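Local structure of CBS domain-containing protein (Pyrococcus horikoshii, 2YZI) at residues K16-K21 / F36-L41. The protein is of unknown function but carries two CBS domains, modules that in many relatives bind adenosine-containing ligands and act as regulatory sensors. Residues are numbered along the deposited sequence; the frame is centred on the assembly and turned at random.
Sequences KLLGVK and FDVGSL
Leu-18 and Leu-41 meet at the apolar centre, where methyl CD2 of Leu-41 lies 3.7 Å from CB of Leu-18. The same methyl rests near the Leu-18 carbonyl oxygen, which also receives a CA-H...O contact from Leu-41 (CA to O 3.6 Å, 134° at the hydrogen). The other methyl of Leu-41, CD1, touches CG1 of Val-20 at 3.9 Å, the two side chains crossing at about a right angle. With chi1 at -74°, Leu-18 has its CG opposite the carbonyl carbon, and its methyls go to different partners: CD2 reaches Phe-36, 3.5 Å from ring atom CD2, in an oblique approach, whereas CD1 makes a looser contact with CG1 of Val-38 at 4.4 Å. These residues belong to the beta-alpha-beta unit of a CBS domain, in which strand 19-20 runs parallel to strand 40-44 and helix 26-35 makes the crossover. Leu-32 of that helix packs against both Leu-18 and Val-20, and Ala-29 and Met-33 against Leu-41. A water bridges the backbones, accepting from Leu-18 N and donating to Ser-40 O; direct backbone bonds also join Leu-18 and Val-20 to Val-42. At the polar edge is Lys-16. Its CD passes 3.9 Å from CG1 of Val-38, and bends at chi3 (-116°) and chi4 bring the ammonium round to Phe-36. NZ bonds to the Phe-36 carbonyl oxygen at 2.8 Å, in the carbonyl plane and on a lone pair, at the residue where the chain leaves helical geometry after helix 26-35. NZ also lies at the edge of the Phe-36 ring, near its plane, 4.0 Å from CD1.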
ATOM      1  N   LYS B  16      -7.506   9.121 -10.981  1.00 32.15           N
ATOM      2  CA  LYS B  16      -6.510   8.157 -11.426  1.00 33.34           C
ATOM      3  C   LYS B  16      -6.928   6.715 -11.115  1.00 32.49           C
ATOM      4  O   LYS B  16      -6.381   6.080 -10.216  1.00 33.30           O
ATOM      5  CB  LYS B  16      -5.168   8.475 -10.760  1.00 34.78           C
ATOM      6  CG  LYS B  16      -4.018   7.577 -11.177  1.00 37.91           C
ATOM      7  CD  LYS B  16      -2.805   7.811 -10.289  1.00 38.26           C
ATOM      8  CE  LYS B  16      -1.638   8.362 -11.076  1.00 40.56           C
ATOM      9  NZ  LYS B  16      -1.238   7.420 -12.152  1.00 39.66           N
ATOM     10  N   LEU B  17      -7.890   6.203 -11.873  1.00 30.83           N
ATOM     11  CA  LEU B  17      -8.393   4.844 -11.686  1.00 30.03           C
ATOM     12  C   LEU B  17      -8.204   4.056 -12.979  1.00 30.63           C
ATOM     13  O   LEU B  17      -8.909   4.283 -13.960  1.00 30.30           O
ATOM     14  CB  LEU B  17      -9.874   4.908 -11.303  1.00 30.31           C
ATOM     15  CG  LEU B  17     -10.768   3.675 -11.403  1.00 31.58           C
ATOM     16  CD1 LEU B  17     -10.177   2.511 -10.623  1.00 33.34           C
ATOM     17  CD2 LEU B  17     -12.153   4.043 -10.877  1.00 30.61           C
ATOM     18  N   LEU B  18      -7.247   3.137 -12.982  1.00 29.41           N
ATOM     19  CA  LEU B  18      -6.978   2.362 -14.181  1.00 28.42           C
ATOM     20  C   LEU B  18      -7.683   1.025 -14.258  1.00 28.21           C
ATOM     21  O   LEU B  18      -7.876   0.345 -13.257  1.00 28.18           O
ATOM     22  CB  LEU B  18      -5.473   2.150 -14.363  1.00 27.59           C
ATOM     23  CG  LEU B  18      -4.714   3.394 -14.829  1.00 29.21           C
ATOM     24  CD1 LEU B  18      -4.556   4.367 -13.666  1.00 29.14           C
ATOM     25  CD2 LEU B  18      -3.364   2.997 -15.371  1.00 28.06           C
ATOM     26  N   GLY B  19      -8.061   0.657 -15.472  1.00 27.90           N
ATOM     27  CA  GLY B  19      -8.742  -0.601 -15.686  1.00 27.38           C
ATOM     28  C   GLY B  19      -8.045  -1.473 -16.710  1.00 26.22           C
ATOM     29  O   GLY B  19      -7.289  -0.990 -17.556  1.00 27.31           O
ATOM     30  N   VAL B  20      -8.287  -2.772 -16.610  1.00 24.74           N
ATOM     31  CA  VAL B  20      -7.726  -3.736 -17.539  1.00 24.79           C
ATOM     32  C   VAL B  20      -8.873  -4.653 -17.933  1.00 24.62           C
ATOM     33  O   VAL B  20      -9.885  -4.713 -17.237  1.00 25.08           O
ATOM     34  CB  VAL B  20      -6.601  -4.577 -16.887  1.00 25.16           C
ATOM     35  CG1 VAL B  20      -5.421  -3.678 -16.525  1.00 26.35           C
ATOM     36  CG2 VAL B  20      -7.125  -5.293 -15.648  1.00 23.56           C
ATOM     37  N   LYS B  21      -8.734  -5.350 -19.051  1.00 24.31           N
ATOM     38  CA  LYS B  21      -9.782  -6.264 -19.470  1.00 24.22           C
ATOM     39  C   LYS B  21      -9.609  -7.566 -18.687  1.00 23.99           C
ATOM     40  O   LYS B  21      -8.552  -7.809 -18.100  1.00 22.79           O
ATOM     41  CB  LYS B  21      -9.697  -6.519 -20.977  1.00 26.30           C
ATOM     42  CG  LYS B  21     -10.013  -5.296 -21.817  1.00 28.75           C
ATOM     43  CD  LYS B  21     -10.109  -5.647 -23.291  1.00 33.95           C
ATOM     44  CE  LYS B  21     -10.515  -4.439 -24.124  1.00 37.47           C
ATOM     45  NZ  LYS B  21     -11.819  -3.871 -23.680  1.00 40.00           N
ATOM     46  N   PHE B  36       2.106   3.197 -13.624  1.00 27.55           N
ATOM     47  CA  PHE B  36       1.258   4.289 -13.170  1.00 27.25           C
ATOM     48  C   PHE B  36       1.138   4.479 -11.661  1.00 27.22           C
ATOM     49  O   PHE B  36       0.306   5.249 -11.187  1.00 27.13           O
ATOM     50  CB  PHE B  36      -0.113   4.159 -13.820  1.00 27.07           C
ATOM     51  CG  PHE B  36      -0.111   4.555 -15.266  1.00 28.43           C
ATOM     52  CD1 PHE B  36      -0.069   5.899 -15.625  1.00 30.18           C
ATOM     53  CD2 PHE B  36      -0.083   3.596 -16.265  1.00 26.71           C
ATOM     54  CE1 PHE B  36       0.005   6.281 -16.960  1.00 28.49           C
ATOM     55  CE2 PHE B  36      -0.012   3.971 -17.602  1.00 27.80           C
ATOM     56  CZ  PHE B  36       0.033   5.316 -17.947  1.00 28.21           C
ATOM     57  N   ASP B  37       1.972   3.768 -10.913  1.00 26.92           N
ATOM     58  CA  ASP B  37       2.017   3.914  -9.470  1.00 28.04           C
ATOM     59  C   ASP B  37       0.703   3.717  -8.709  1.00 27.67           C
ATOM     60  O   ASP B  37       0.377   4.515  -7.820  1.00 27.27           O
ATOM     61  CB  ASP B  37       2.575   5.298  -9.142  1.00 31.11           C
ATOM     62  CG  ASP B  37       3.371   5.317  -7.866  1.00 35.49           C
ATOM     63  OD1 ASP B  37       4.432   4.660  -7.829  1.00 40.57           O
ATOM     64  OD2 ASP B  37       2.944   5.981  -6.901  1.00 36.05           O
ATOM     65  N   VAL B  38      -0.046   2.671  -9.044  1.00 26.72           N
ATOM     66  CA  VAL B  38      -1.302   2.399  -8.348  1.00 25.59           C
ATOM     67  C   VAL B  38      -1.281   1.010  -7.717  1.00 25.06           C
ATOM     68  O   VAL B  38      -0.670   0.082  -8.253  1.00 23.54           O
ATOM     69  CB  VAL B  38      -2.517   2.525  -9.290  1.00 25.38           C
ATOM     70  CG1 VAL B  38      -2.663   3.968  -9.742  1.00 24.09           C
ATOM     71  CG2 VAL B  38      -2.364   1.600 -10.481  1.00 23.28           C
ATOM     72  N   GLY B  39      -1.936   0.877  -6.566  1.00 24.21           N
ATOM     73  CA  GLY B  39      -1.954  -0.396  -5.872  1.00 22.05           C
ATOM     74  C   GLY B  39      -3.101  -1.314  -6.248  1.00 21.56           C
ATOM     75  O   GLY B  39      -3.169  -2.454  -5.784  1.00 22.16           O
ATOM     76  N   SER B  40      -3.992  -0.834  -7.105  1.00 20.33           N
ATOM     77  CA  SER B  40      -5.144  -1.622  -7.500  1.00 18.87           C
ATOM     78  C   SER B  40      -5.594  -1.340  -8.919  1.00 18.59           C
ATOM     79  O   SER B  40      -5.137  -0.401  -9.559  1.00 19.16           O
ATOM     80  CB  SER B  40      -6.317  -1.365  -6.536  1.00 18.91           C
ATOM     81  OG  SER B  40      -6.725  -0.007  -6.559  1.00 18.06           O
ATOM     82  N   LEU B  41      -6.506  -2.173  -9.391  1.00 16.79           N
ATOM     83  CA  LEU B  41      -7.057  -2.055 -10.726  1.00 15.71           C
ATOM     84  C   LEU B  41      -8.477  -2.603 -10.736  1.00 16.32           C
ATOM     85  O   LEU B  41      -8.786  -3.555 -10.021  1.00 13.04           O
ATOM     86  CB  LEU B  41      -6.214  -2.866 -11.719  1.00 15.22           C
ATOM     87  CG  LEU B  41      -4.776  -2.444 -12.042  1.00 14.15           C
ATOM     88  CD1 LEU B  41      -4.124  -3.517 -12.895  1.00 12.10           C
ATOM     89  CD2 LEU B  41      -4.773  -1.108 -12.784  1.00 15.55           C
TER
HETATM   90  O   HOH W   1      -6.337   2.185 -10.714  1.00 38.08           O